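Local coordinates for large adhesion protein (Lap) involved in biofilm formation (Marinobacter hydrocarbonoclasticus, PDB 6XI3) that probably forms part of the calcium-stiffened extender region of a bacterial RTX adhesin, holding its adhesive end away from the cell during biofilm formation, at residues A[123-129]-A[144-150]; A[152-158]-A[170-176]; A[65-71]-A[92-98]; A[37-42]-A[119-123]; A[195-199]-A[210-214]. One frame throughout, in Å; residues are numbered along the deposited sequence.

Contact 1: residues A[123-129]-A[144-150]; sequences TAGDLTV and SGTTTDV. With CA (calcium ion), chain E.
Thr123 and Asp149 meet at a calcium ion, at the end of an antiparallel hairpin of an Ig-like beta-sandwich domain where strand 126-129 begins and strand 144-148 finishes. The metal bonds come first. Thr123 gives its backbone O and Asp149 its carboxylate OD2, which lies 2.1 Å from the calcium. These two oxygens are close because both bind the ion. Asp149 CG stands anti to its backbone N (chi1 -155°), which turns the carboxylate toward the metal. Its other oxygen, OD1, forms a salt bridge with Arg204. Asp95, Asp121 and Asn205 supply the remaining protein ligands, and a water completes the set. The site therefore ties the start of this domain to the end of the one before it.

The hydrogen bonds follow. Asp126 and Thr148 are a hydrogen-bonded pair, with Thr148 N 2.9 Å from Asp126 O. Thr128 N also donates to Thr146 O, at 2.9 Å. Leu127 and Thr147 form a non-hydrogen-bonded pair. The OG1 of Thr147 bonds to Gly178 O.

Apolar packing differs on the two faces. Leu127 CD1 lies 4.0 Å from Thr147 CG2 on the inner face, where Tyr180 also touches both residues. Near the metal, the methyl CG2 of Thr148 meets CG2 of Thr123 at 3.5 Å, the two side chains crossing at about a right angle. The same Thr148 CG2 lies 3.1 Å from Ala124 O.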
# COMPACT_ATOMS: atom_id res chain seq x y z
N THR A 123 -41.74 -10.51 -4.67
CA THR A 123 -40.31 -10.95 -4.77
C THR A 123 -39.40 -9.99 -3.98
O THR A 123 -39.46 -8.77 -4.20
CB THR A 123 -39.89 -11.09 -6.24
OG1 THR A 123 -40.83 -11.92 -6.91
CG2 THR A 123 -38.52 -11.71 -6.42
N ALA A 124 -38.59 -10.53 -3.06
CA ALA A 124 -37.60 -9.76 -2.28
C ALA A 124 -36.49 -9.31 -3.24
O ALA A 124 -36.00 -10.15 -3.99
CB ALA A 124 -37.03 -10.58 -1.13
N GLY A 125 -36.17 -8.02 -3.25
CA GLY A 125 -35.06 -7.49 -4.06
C GLY A 125 -33.73 -7.91 -3.46
O GLY A 125 -33.64 -7.95 -2.21
N ASP A 126 -32.76 -8.24 -4.30
CA ASP A 126 -31.41 -8.67 -3.83
C ASP A 126 -30.40 -8.38 -4.93
O ASP A 126 -30.79 -8.29 -6.10
CB ASP A 126 -31.43 -10.16 -3.43
CG ASP A 126 -30.33 -10.58 -2.46
OD1 ASP A 126 -29.84 -9.73 -1.73
OD2 ASP A 126 -29.97 -11.77 -2.48
N LEU A 127 -29.13 -8.22 -4.56
CA LEU A 127 -28.05 -8.09 -5.55
C LEU A 127 -26.83 -8.81 -4.97
O LEU A 127 -26.66 -8.73 -3.77
CB LEU A 127 -27.77 -6.61 -5.83
CG LEU A 127 -26.67 -6.33 -6.85
CD1 LEU A 127 -26.95 -5.05 -7.63
CD2 LEU A 127 -25.30 -6.22 -6.17
N THR A 128 -26.07 -9.49 -5.83
CA THR A 128 -24.74 -10.05 -5.51
C THR A 128 -23.74 -9.42 -6.48
O THR A 128 -24.15 -9.06 -7.62
CB THR A 128 -24.71 -11.59 -5.58
OG1 THR A 128 -24.82 -11.98 -6.95
CG2 THR A 128 -25.80 -12.24 -4.74
N VAL A 129 -22.51 -9.25 -6.03
CA VAL A 129 -21.38 -8.93 -6.94
C VAL A 129 -20.19 -9.82 -6.56
O VAL A 129 -20.03 -10.13 -5.38
CB VAL A 129 -20.99 -7.46 -6.89
CG1 VAL A 129 -20.37 -7.08 -5.55
CG2 VAL A 129 -20.05 -7.16 -8.05
N SER A 144 -18.81 -9.95 -12.08
CA SER A 144 -20.12 -10.47 -12.52
C SER A 144 -21.03 -10.41 -11.30
O SER A 144 -20.51 -10.17 -10.22
CB SER A 144 -20.02 -11.84 -13.12
OG SER A 144 -19.84 -12.81 -12.11
N GLY A 145 -22.33 -10.58 -11.50
CA GLY A 145 -23.26 -10.64 -10.38
C GLY A 145 -24.63 -11.08 -10.82
O GLY A 145 -24.84 -11.38 -12.01
N THR A 146 -25.54 -11.07 -9.86
CA THR A 146 -26.92 -11.57 -9.98
C THR A 146 -27.77 -10.49 -9.37
O THR A 146 -27.25 -9.75 -8.52
CB THR A 146 -27.14 -12.91 -9.25
OG1 THR A 146 -26.93 -12.68 -7.85
CG2 THR A 146 -26.23 -14.01 -9.73
N THR A 147 -29.04 -10.44 -9.76
CA THR A 147 -30.03 -9.60 -9.05
C THR A 147 -31.31 -10.40 -8.91
O THR A 147 -31.50 -11.34 -9.67
CB THR A 147 -30.27 -8.28 -9.79
OG1 THR A 147 -30.87 -8.56 -11.06
CG2 THR A 147 -28.99 -7.50 -9.97
N THR A 148 -32.17 -9.95 -8.01
CA THR A 148 -33.55 -10.44 -7.83
C THR A 148 -34.46 -9.22 -7.76
O THR A 148 -34.13 -8.28 -7.03
CB THR A 148 -33.64 -11.30 -6.55
OG1 THR A 148 -32.68 -12.34 -6.67
CG2 THR A 148 -35.00 -11.90 -6.33
N ASP A 149 -35.58 -9.24 -8.49
CA ASP A 149 -36.55 -8.12 -8.54
C ASP A 149 -35.92 -6.81 -9.03
O ASP A 149 -36.41 -5.75 -8.65
CB ASP A 149 -37.22 -7.87 -7.19
CG ASP A 149 -38.58 -7.21 -7.39
OD1 ASP A 149 -39.09 -7.36 -8.50
OD2 ASP A 149 -39.06 -6.51 -6.46
N VAL A 150 -34.90 -6.86 -9.86
CA VAL A 150 -34.37 -5.68 -10.58
C VAL A 150 -34.70 -5.85 -12.07
O VAL A 150 -34.40 -6.92 -12.60
CB VAL A 150 -32.85 -5.54 -10.38
CG1 VAL A 150 -32.29 -4.35 -11.17
CG2 VAL A 150 -32.52 -5.43 -8.91
CA CA E . -40.24 -6.69 -4.68
O HOH W 1 -38.58 -5.74 -3.25

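Contact 2: residues A[152-158]-A[170-176]; sequences PNGQVAI and ATATVGA
Gln155 lays its terminal amide over the neighbouring strand and bridges Thr171 and Thr173. This is an antiparallel beta hairpin at the edge of the four-stranded sheet of an Ig-like sandwich. Strand 170-173 is part of an outermost strand of that sheet. The glutamine chain turns about its CB-CG bond (chi2 -64°), which brings both ends of the amide across. Its OE1 accepts from Thr171 OG1 at 2.8 Å, with the hydroxyl in the carbonyl plane. Its NE2 donates to Thr173 OG1, also at 2.8 Å, and that oxygen lies near the amide plane. Two bonds at opposite ends of the amide thus fix its rotation on an exposed face.

The other face is apolar. Val156 CG2 meets Val174 CG2 at 3.7 Å. Ile158 packs its CB on Ala170 CB and reaches CD1 toward Ala172 CB. Leu182 and Tyr180 of strand 180-186 close over this side from the facing sheet.

The backbone pairing is regular. Val156 pairs with Ala172 and Ile158 with Ala170, each through two bonds. Val156 N donates to Ala172 O at 2.7 Å. The pairing runs on past the strand ends: Val174 N bonds to Gly154 O. Beyond it, Pro152 rests CB and CG against Gly175 O, and Asn153 N donates to Val174 O at 2.7 Å.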
# COMPACT_ATOMS: atom_id res chain seq x y z
N PRO A 152 -34.82 -6.01 -16.03
CA PRO A 152 -33.88 -6.03 -17.15
C PRO A 152 -33.73 -4.63 -17.77
O PRO A 152 -34.67 -3.84 -17.68
CB PRO A 152 -34.50 -7.05 -18.11
CG PRO A 152 -35.24 -7.98 -17.20
CD PRO A 152 -35.82 -7.08 -16.12
N ASN A 153 -32.52 -4.32 -18.27
CA ASN A 153 -32.07 -2.99 -18.76
C ASN A 153 -31.90 -1.99 -17.61
O ASN A 153 -31.46 -0.88 -17.90
CB ASN A 153 -32.99 -2.41 -19.84
CG ASN A 153 -32.82 -3.21 -21.11
OD1 ASN A 153 -31.72 -3.26 -21.65
ND2 ASN A 153 -33.86 -3.92 -21.51
N GLY A 154 -32.19 -2.38 -16.36
CA GLY A 154 -31.74 -1.64 -15.18
C GLY A 154 -30.22 -1.52 -15.17
O GLY A 154 -29.54 -2.33 -15.84
N GLN A 155 -29.70 -0.51 -14.48
CA GLN A 155 -28.25 -0.21 -14.41
C GLN A 155 -27.75 -0.57 -13.02
O GLN A 155 -28.44 -0.25 -12.03
CB GLN A 155 -27.97 1.27 -14.71
CG GLN A 155 -28.28 1.64 -16.16
CD GLN A 155 -27.36 0.91 -17.10
OE1 GLN A 155 -26.14 1.03 -17.01
NE2 GLN A 155 -27.93 0.08 -17.97
N VAL A 156 -26.57 -1.19 -12.96
CA VAL A 156 -25.85 -1.45 -11.68
C VAL A 156 -24.70 -0.46 -11.61
O VAL A 156 -23.88 -0.45 -12.55
CB VAL A 156 -25.34 -2.89 -11.61
CG1 VAL A 156 -24.54 -3.13 -10.34
CG2 VAL A 156 -26.48 -3.87 -11.72
N ALA A 157 -24.72 0.39 -10.57
CA ALA A 157 -23.65 1.36 -10.29
C ALA A 157 -22.55 0.60 -9.56
O ALA A 157 -22.84 -0.01 -8.49
CB ALA A 157 -24.20 2.53 -9.48
N ILE A 158 -21.34 0.62 -10.14
CA ILE A 158 -20.14 -0.08 -9.59
C ILE A 158 -19.06 0.93 -9.24
O ILE A 158 -18.74 1.85 -10.07
CB ILE A 158 -19.62 -1.16 -10.55
CG1 ILE A 158 -20.67 -2.27 -10.70
CG2 ILE A 158 -18.30 -1.72 -10.03
CD1 ILE A 158 -20.54 -3.07 -11.95
N ALA A 170 -17.97 2.46 -12.66
CA ALA A 170 -18.37 1.67 -13.84
C ALA A 170 -19.86 1.40 -13.75
O ALA A 170 -20.45 1.66 -12.70
CB ALA A 170 -17.57 0.40 -13.97
N THR A 171 -20.44 0.94 -14.85
CA THR A 171 -21.88 0.66 -14.93
C THR A 171 -22.08 -0.61 -15.75
O THR A 171 -21.28 -0.89 -16.64
CB THR A 171 -22.62 1.91 -15.43
OG1 THR A 171 -24.00 1.59 -15.28
CG2 THR A 171 -22.30 2.26 -16.87
N ALA A 172 -23.07 -1.41 -15.38
CA ALA A 172 -23.42 -2.63 -16.11
C ALA A 172 -24.94 -2.70 -16.24
O ALA A 172 -25.65 -2.26 -15.32
CB ALA A 172 -22.89 -3.86 -15.41
N THR A 173 -25.38 -3.36 -17.29
CA THR A 173 -26.82 -3.51 -17.63
C THR A 173 -27.30 -4.88 -17.15
O THR A 173 -26.65 -5.89 -17.45
CB THR A 173 -27.00 -3.32 -19.14
OG1 THR A 173 -26.63 -1.96 -19.37
CG2 THR A 173 -28.42 -3.57 -19.60
N VAL A 174 -28.39 -4.89 -16.41
CA VAL A 174 -29.06 -6.12 -15.94
C VAL A 174 -29.72 -6.80 -17.15
O VAL A 174 -30.50 -6.12 -17.85
CB VAL A 174 -30.06 -5.76 -14.83
CG1 VAL A 174 -30.89 -6.96 -14.41
CG2 VAL A 174 -29.34 -5.15 -13.65
N GLY A 175 -29.41 -8.09 -17.36
CA GLY A 175 -29.97 -8.94 -18.43
C GLY A 175 -31.36 -9.48 -18.07
O GLY A 175 -31.87 -9.19 -16.95
N ALA A 176 -31.93 -10.28 -18.97
CA ALA A 176 -33.28 -10.87 -18.83
C ALA A 176 -33.30 -11.80 -17.61
O ALA A 176 -34.27 -11.74 -16.85
CB ALA A 176 -33.67 -11.60 -20.11

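Contact 3: residues A[65-71]-A[92-98]; sequences DSAGNIV and SLVDGSL. With CA (calcium ion), chain E.
Asp65 reaches across to Leu93 and Val94 from the start of a type I turn, Asp65 to Gly68. Its CB lies 3.8 Å from Leu93 CB. The next atom, CG, sits between the backbone N and the carbonyl carbon (chi1 73°) and faces Val94 CG2. From there OD1 turns back to its own segment and accepts from Ala67 N at 2.9 Å, forming an Asx turn. OD2 takes two donors, one from each segment. Val94 N meets Asp65 OD2 at 2.8 Å on the anti side, tilted out of the carboxylate plane. Asp65 OD2 uses its syn lone pair for Asn69 ND2, 2.7 Å away, and lies in the amide plane of that asparagine.

The turn joins two strands of the four-stranded sheet in an Ig-like sandwich domain, and segment 92-98 leads into a third. Ser66 OG adds a bond to Asp95 O at 2.8 Å. A water links Ser66 N with Val94 O and Ser97 O. Asp95 itself turns away, binds calcium through OD2 and accepts from Ala122 N through OD1. At the far end, Val71 CG2 packs on Leu93 CD2 at 4.0 Å.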
# COMPACT_ATOMS: atom_id res chain seq x y z
N ASP A 65 -48.91 -4.40 -15.26
CA ASP A 65 -47.81 -4.21 -14.28
C ASP A 65 -46.83 -3.13 -14.80
O ASP A 65 -47.05 -2.57 -15.90
CB ASP A 65 -47.17 -5.57 -13.99
CG ASP A 65 -46.33 -6.09 -15.13
OD1 ASP A 65 -46.09 -5.31 -16.08
OD2 ASP A 65 -45.89 -7.27 -15.03
N SER A 66 -45.77 -2.89 -14.01
CA SER A 66 -44.72 -1.87 -14.24
C SER A 66 -43.93 -2.16 -15.53
O SER A 66 -43.19 -1.28 -15.95
CB SER A 66 -43.79 -1.81 -13.04
OG SER A 66 -43.20 -3.08 -12.78
N ALA A 67 -44.02 -3.35 -16.11
CA ALA A 67 -43.31 -3.75 -17.35
C ALA A 67 -44.26 -3.83 -18.56
O ALA A 67 -43.82 -4.31 -19.64
CB ALA A 67 -42.62 -5.07 -17.11
N GLY A 68 -45.54 -3.51 -18.39
CA GLY A 68 -46.57 -3.65 -19.45
C GLY A 68 -47.15 -5.06 -19.61
O GLY A 68 -47.99 -5.20 -20.49
N ASN A 69 -46.78 -6.06 -18.81
CA ASN A 69 -47.45 -7.38 -18.84
C ASN A 69 -48.93 -7.18 -18.46
O ASN A 69 -49.21 -6.33 -17.62
CB ASN A 69 -46.78 -8.39 -17.91
CG ASN A 69 -45.30 -8.48 -18.19
OD1 ASN A 69 -44.93 -8.87 -19.29
ND2 ASN A 69 -44.48 -8.13 -17.22
N ILE A 70 -49.83 -7.94 -19.06
CA ILE A 70 -51.29 -7.74 -18.84
C ILE A 70 -51.88 -9.05 -18.34
O ILE A 70 -51.62 -10.12 -18.94
CB ILE A 70 -52.01 -7.24 -20.12
CG1 ILE A 70 -51.55 -5.83 -20.52
CG2 ILE A 70 -53.53 -7.28 -19.95
CD1 ILE A 70 -51.83 -5.47 -22.00
N VAL A 71 -52.73 -8.96 -17.34
CA VAL A 71 -53.67 -10.05 -17.03
C VAL A 71 -55.04 -9.60 -17.55
O VAL A 71 -55.48 -8.49 -17.20
CB VAL A 71 -53.69 -10.38 -15.52
CG1 VAL A 71 -54.97 -11.10 -15.13
CG2 VAL A 71 -52.47 -11.20 -15.13
N SER A 92 -48.08 -13.94 -13.19
CA SER A 92 -47.47 -13.52 -14.48
C SER A 92 -46.92 -12.08 -14.36
O SER A 92 -46.18 -11.68 -15.23
CB SER A 92 -48.45 -13.65 -15.62
OG SER A 92 -49.54 -12.74 -15.48
N LEU A 93 -47.31 -11.31 -13.35
CA LEU A 93 -46.95 -9.88 -13.32
C LEU A 93 -45.68 -9.72 -12.49
O LEU A 93 -45.41 -10.58 -11.62
CB LEU A 93 -48.08 -9.02 -12.75
CG LEU A 93 -49.41 -9.16 -13.50
CD1 LEU A 93 -50.47 -8.24 -12.90
CD2 LEU A 93 -49.23 -8.88 -14.98
N VAL A 94 -44.94 -8.65 -12.77
CA VAL A 94 -43.74 -8.26 -11.98
C VAL A 94 -44.15 -7.24 -10.92
O VAL A 94 -45.18 -6.60 -11.07
CB VAL A 94 -42.60 -7.75 -12.87
CG1 VAL A 94 -42.15 -8.84 -13.83
CG2 VAL A 94 -42.93 -6.46 -13.61
N ASP A 95 -43.29 -7.10 -9.91
CA ASP A 95 -43.47 -6.18 -8.77
C ASP A 95 -43.50 -4.73 -9.27
O ASP A 95 -42.95 -4.43 -10.34
CB ASP A 95 -42.38 -6.41 -7.70
CG ASP A 95 -42.60 -7.64 -6.83
OD1 ASP A 95 -43.57 -8.41 -7.10
OD2 ASP A 95 -41.82 -7.81 -5.86
N GLY A 96 -44.07 -3.87 -8.44
CA GLY A 96 -44.26 -2.44 -8.70
C GLY A 96 -45.74 -2.12 -8.74
O GLY A 96 -46.55 -2.85 -8.11
N SER A 97 -46.10 -1.06 -9.46
CA SER A 97 -47.50 -0.58 -9.55
C SER A 97 -48.33 -1.60 -10.32
O SER A 97 -47.82 -2.26 -11.23
CB SER A 97 -47.54 0.76 -10.22
OG SER A 97 -47.01 0.61 -11.53
N LEU A 98 -49.59 -1.74 -9.94
CA LEU A 98 -50.62 -2.47 -10.71
C LEU A 98 -51.67 -1.44 -11.09
O LEU A 98 -52.11 -0.72 -10.18
CB LEU A 98 -51.28 -3.55 -9.85
CG LEU A 98 -50.34 -4.64 -9.34
CD1 LEU A 98 -51.07 -5.56 -8.37
CD2 LEU A 98 -49.77 -5.41 -10.52
CA CA E . -40.24 -6.69 -4.68
O HOH W 2 -45.63 -3.94 -11.32
O HOH W 3 -49.90 -11.88 -17.86
O HOH W 1 -38.58 -5.74 -3.25

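Contact 4: residues A[37-42]-A[119-123]; sequences VDNTAQ and ALDAT. With CA (calcium ion), chain E.
Ala119 meets the tip of Val37 through its backbone: Ala119 O lies 3.6 Å from Val37 CG1. The same oxygen accepts from a water that in turn takes a hydrogen bond from Asn39 ND2. Next, Leu120 brings CD1 to Val37 CG1 at 3.9 Å. Its CG stands anti to the backbone N (chi1 179°), and the branch beyond reaches back to the first segment. The same methyl touches Asn39 OD1.

Asp121 carries the direct polar link. Its N donates to Asn39 OD1 at 2.7 Å and 165°, from above the amide carbonyl plane. Its side chain leads away and binds calcium through OD1 at 2.3 Å. Asn39 thus grips the backbone of a metal ligand, consistent with a second-shell role. Ala122 packs CB against Gln42 CG at 3.7 Å and against Asn39 O. A second water joins Asn39 O to Ala122 O.

The contact spans the two sheets of one Ig-like sandwich at its calcium end. Segment 37-42 leaves strand 29-38 of the three-stranded sheet, and segment 119-123 leaves strand 111-120, outermost in the four-stranded one. Leu98 of strand 96-105 touches both Val37 and Leu120, and Ile90 lies against the same two side chains.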
# COMPACT_ATOMS: atom_id res chain seq x y z
N VAL A 37 -54.31 -7.24 -2.57
CA VAL A 37 -53.20 -7.90 -3.30
C VAL A 37 -52.55 -8.80 -2.27
O VAL A 37 -52.10 -8.26 -1.21
CB VAL A 37 -52.19 -6.89 -3.86
CG1 VAL A 37 -50.97 -7.59 -4.46
CG2 VAL A 37 -52.84 -5.96 -4.86
N ASP A 38 -52.57 -10.10 -2.54
CA ASP A 38 -51.91 -11.12 -1.70
C ASP A 38 -50.54 -11.42 -2.31
O ASP A 38 -50.47 -12.23 -3.25
CB ASP A 38 -52.82 -12.34 -1.54
CG ASP A 38 -52.29 -13.39 -0.58
OD1 ASP A 38 -51.05 -13.46 -0.38
OD2 ASP A 38 -53.13 -14.17 -0.09
N ASN A 39 -49.50 -10.81 -1.75
CA ASN A 39 -48.08 -10.95 -2.16
C ASN A 39 -47.59 -12.40 -2.07
O ASN A 39 -46.77 -12.79 -2.93
CB ASN A 39 -47.21 -9.97 -1.36
CG ASN A 39 -47.44 -8.55 -1.81
OD1 ASN A 39 -47.45 -8.27 -3.00
ND2 ASN A 39 -47.62 -7.64 -0.87
N THR A 40 -48.08 -13.20 -1.12
CA THR A 40 -47.65 -14.62 -0.93
C THR A 40 -48.32 -15.52 -1.97
O THR A 40 -47.61 -16.23 -2.67
CB THR A 40 -47.88 -15.11 0.51
OG1 THR A 40 -47.34 -14.09 1.34
CG2 THR A 40 -47.22 -16.44 0.82
N ALA A 41 -49.64 -15.46 -2.11
CA ALA A 41 -50.36 -16.28 -3.12
C ALA A 41 -50.21 -15.65 -4.53
O ALA A 41 -50.48 -16.37 -5.51
CB ALA A 41 -51.81 -16.39 -2.71
N GLN A 42 -49.76 -14.38 -4.64
CA GLN A 42 -49.68 -13.65 -5.95
C GLN A 42 -51.06 -13.68 -6.63
O GLN A 42 -51.21 -14.26 -7.76
CB GLN A 42 -48.60 -14.25 -6.85
CG GLN A 42 -47.23 -14.25 -6.20
CD GLN A 42 -46.24 -14.97 -7.07
OE1 GLN A 42 -45.96 -16.15 -6.87
NE2 GLN A 42 -45.81 -14.32 -8.14
N ALA A 119 -50.14 -1.99 -5.36
CA ALA A 119 -48.71 -2.33 -5.47
C ALA A 119 -48.55 -3.84 -5.28
O ALA A 119 -49.32 -4.42 -4.48
CB ALA A 119 -47.95 -1.52 -4.45
N LEU A 120 -47.63 -4.46 -6.03
CA LEU A 120 -47.27 -5.89 -5.91
C LEU A 120 -45.83 -5.98 -5.39
O LEU A 120 -44.95 -5.29 -5.96
CB LEU A 120 -47.38 -6.53 -7.30
CG LEU A 120 -47.02 -8.01 -7.40
CD1 LEU A 120 -47.89 -8.88 -6.51
CD2 LEU A 120 -47.13 -8.49 -8.84
N ASP A 121 -45.61 -6.82 -4.38
CA ASP A 121 -44.26 -7.09 -3.80
C ASP A 121 -44.21 -8.55 -3.38
O ASP A 121 -44.30 -8.84 -2.19
CB ASP A 121 -43.92 -6.11 -2.69
CG ASP A 121 -42.46 -6.22 -2.22
OD1 ASP A 121 -41.63 -6.90 -2.89
OD2 ASP A 121 -42.17 -5.58 -1.24
N ALA A 122 -44.20 -9.41 -4.39
CA ALA A 122 -44.16 -10.87 -4.28
C ALA A 122 -42.71 -11.34 -4.25
O ALA A 122 -42.54 -12.48 -3.90
CB ALA A 122 -44.90 -11.50 -5.44
N THR A 123 -41.74 -10.51 -4.67
CA THR A 123 -40.31 -10.95 -4.77
C THR A 123 -39.40 -9.99 -3.98
O THR A 123 -39.46 -8.77 -4.20
CB THR A 123 -39.89 -11.09 -6.24
OG1 THR A 123 -40.83 -11.92 -6.91
CG2 THR A 123 -38.52 -11.71 -6.42
CA CA E . -40.24 -6.69 -4.68
O HOH W 4 -48.56 -5.34 -2.05
O HOH W 5 -44.69 -14.16 -3.09
O HOH W 1 -38.58 -5.74 -3.25

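Contact 5: residues A[195-199]-A[210-214]; sequences LTVEA and SDSAN
Glu198 curls its carboxylate over Ser210 and Ser212 on the next strand. The two strands form an antiparallel hairpin at the edge of the four-stranded sheet of an Ig-like sandwich. Glu198 CG is anti to the backbone N (chi1 175°), and a bend at chi2 (79°) then lays the end across the neighbour. OE1 comes 3.5 Å from Ser212 CB, while OE2 comes 3.5 Å from Ser210 CB. A water donates to Glu198 OE2.

The other face carries Val197, Ala199, Asp211 and Ala213. Val197 and Ala199 point into the sandwich and meet strand 126-135 of the facing sheet, through Val131 for the first and Leu127 and Val129 for the second. Asp211 extends the same way. Its OD2 accepts from Val129 N, so a polar group bridges the two sheets at this edge.

The backbone pairs are regular. Val197 with Ala213 and Ala199 with Asp211 each make two bonds, while Glu198 and Ser212 form the non-hydrogen-bonded pair between them. Ala213 N donates to Val197 O at 2.8 Å.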
# COMPACT_ATOMS: atom_id res chain seq x y z
N LEU A 195 -8.59 -4.05 -2.66
CA LEU A 195 -9.52 -3.34 -3.57
C LEU A 195 -10.90 -3.68 -3.05
O LEU A 195 -11.17 -4.89 -2.81
CB LEU A 195 -9.43 -3.90 -4.99
CG LEU A 195 -8.38 -3.37 -5.93
CD1 LEU A 195 -8.73 -3.82 -7.35
CD2 LEU A 195 -8.27 -1.85 -5.85
N THR A 196 -11.75 -2.69 -2.89
CA THR A 196 -13.15 -2.94 -2.47
C THR A 196 -14.04 -2.70 -3.69
O THR A 196 -13.96 -1.60 -4.26
CB THR A 196 -13.53 -2.03 -1.30
OG1 THR A 196 -12.78 -2.49 -0.20
CG2 THR A 196 -15.00 -2.11 -0.97
N VAL A 197 -14.86 -3.68 -4.05
CA VAL A 197 -15.82 -3.52 -5.18
C VAL A 197 -17.22 -3.39 -4.58
O VAL A 197 -17.65 -4.33 -3.88
CB VAL A 197 -15.70 -4.65 -6.22
CG1 VAL A 197 -16.73 -4.50 -7.33
CG2 VAL A 197 -14.32 -4.69 -6.83
N GLU A 198 -17.89 -2.27 -4.84
CA GLU A 198 -19.28 -2.04 -4.39
C GLU A 198 -20.20 -1.96 -5.62
O GLU A 198 -19.83 -1.30 -6.62
CB GLU A 198 -19.33 -0.78 -3.54
CG GLU A 198 -20.73 -0.37 -3.13
CD GLU A 198 -21.28 -1.16 -1.96
OE1 GLU A 198 -20.49 -1.50 -1.05
OE2 GLU A 198 -22.50 -1.45 -1.96
N ALA A 199 -21.36 -2.63 -5.54
CA ALA A 199 -22.38 -2.66 -6.62
C ALA A 199 -23.73 -2.36 -6.00
O ALA A 199 -23.97 -2.82 -4.87
CB ALA A 199 -22.37 -3.97 -7.36
N SER A 210 -27.72 -3.85 -2.80
CA SER A 210 -26.26 -3.63 -2.87
C SER A 210 -25.49 -4.85 -2.34
O SER A 210 -26.05 -5.68 -1.56
CB SER A 210 -25.88 -2.40 -2.12
OG SER A 210 -26.01 -2.62 -0.74
N ASP A 211 -24.24 -4.95 -2.78
CA ASP A 211 -23.32 -6.01 -2.32
C ASP A 211 -21.92 -5.45 -2.50
O ASP A 211 -21.76 -4.46 -3.24
CB ASP A 211 -23.54 -7.33 -3.06
CG ASP A 211 -22.77 -8.50 -2.47
OD1 ASP A 211 -22.53 -8.49 -1.26
OD2 ASP A 211 -22.37 -9.38 -3.24
N SER A 212 -20.94 -6.05 -1.83
CA SER A 212 -19.53 -5.68 -2.07
C SER A 212 -18.69 -6.94 -2.10
O SER A 212 -19.18 -8.00 -1.78
CB SER A 212 -19.03 -4.65 -1.06
OG SER A 212 -19.06 -5.19 0.25
N ALA A 213 -17.49 -6.81 -2.64
CA ALA A 213 -16.48 -7.88 -2.67
C ALA A 213 -15.11 -7.22 -2.48
O ALA A 213 -15.02 -5.98 -2.54
CB ALA A 213 -16.58 -8.64 -3.96
N ASN A 214 -14.10 -8.02 -2.25
CA ASN A 214 -12.75 -7.47 -1.99
C ASN A 214 -11.75 -8.40 -2.63
O ASN A 214 -12.04 -9.60 -2.79
CB ASN A 214 -12.50 -7.26 -0.49
CG ASN A 214 -12.73 -8.52 0.31
OD1 ASN A 214 -12.00 -9.50 0.18
ND2 ASN A 214 -13.77 -8.53 1.14
O HOH W 6 -22.87 -3.23 0.35

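Contacts 1, 3 and 4 converge on one calcium ion at the junction of two successive domains. Contact 3 supplies Asp95, contact 4 Asp121, and contact 1 Asp149; Thr123 is shared by contacts 1 and 4. Asn205 completes the protein ligands. The centres of contacts 3 and 4 are about 11 Å apart, and each is about 18 Å from that of contact 1. Contacts 2 and 5 lie in the body of the second domain, on neighbouring strands of one sheet, with centres about 15 Å apart. Contact 1 faces them from the other sheet: Leu127 CD1 meets Val156 CG1 of contact 2 at 4.1 Å, and Val129 CB meets Ala199 CB of contact 5 at 3.8 Å.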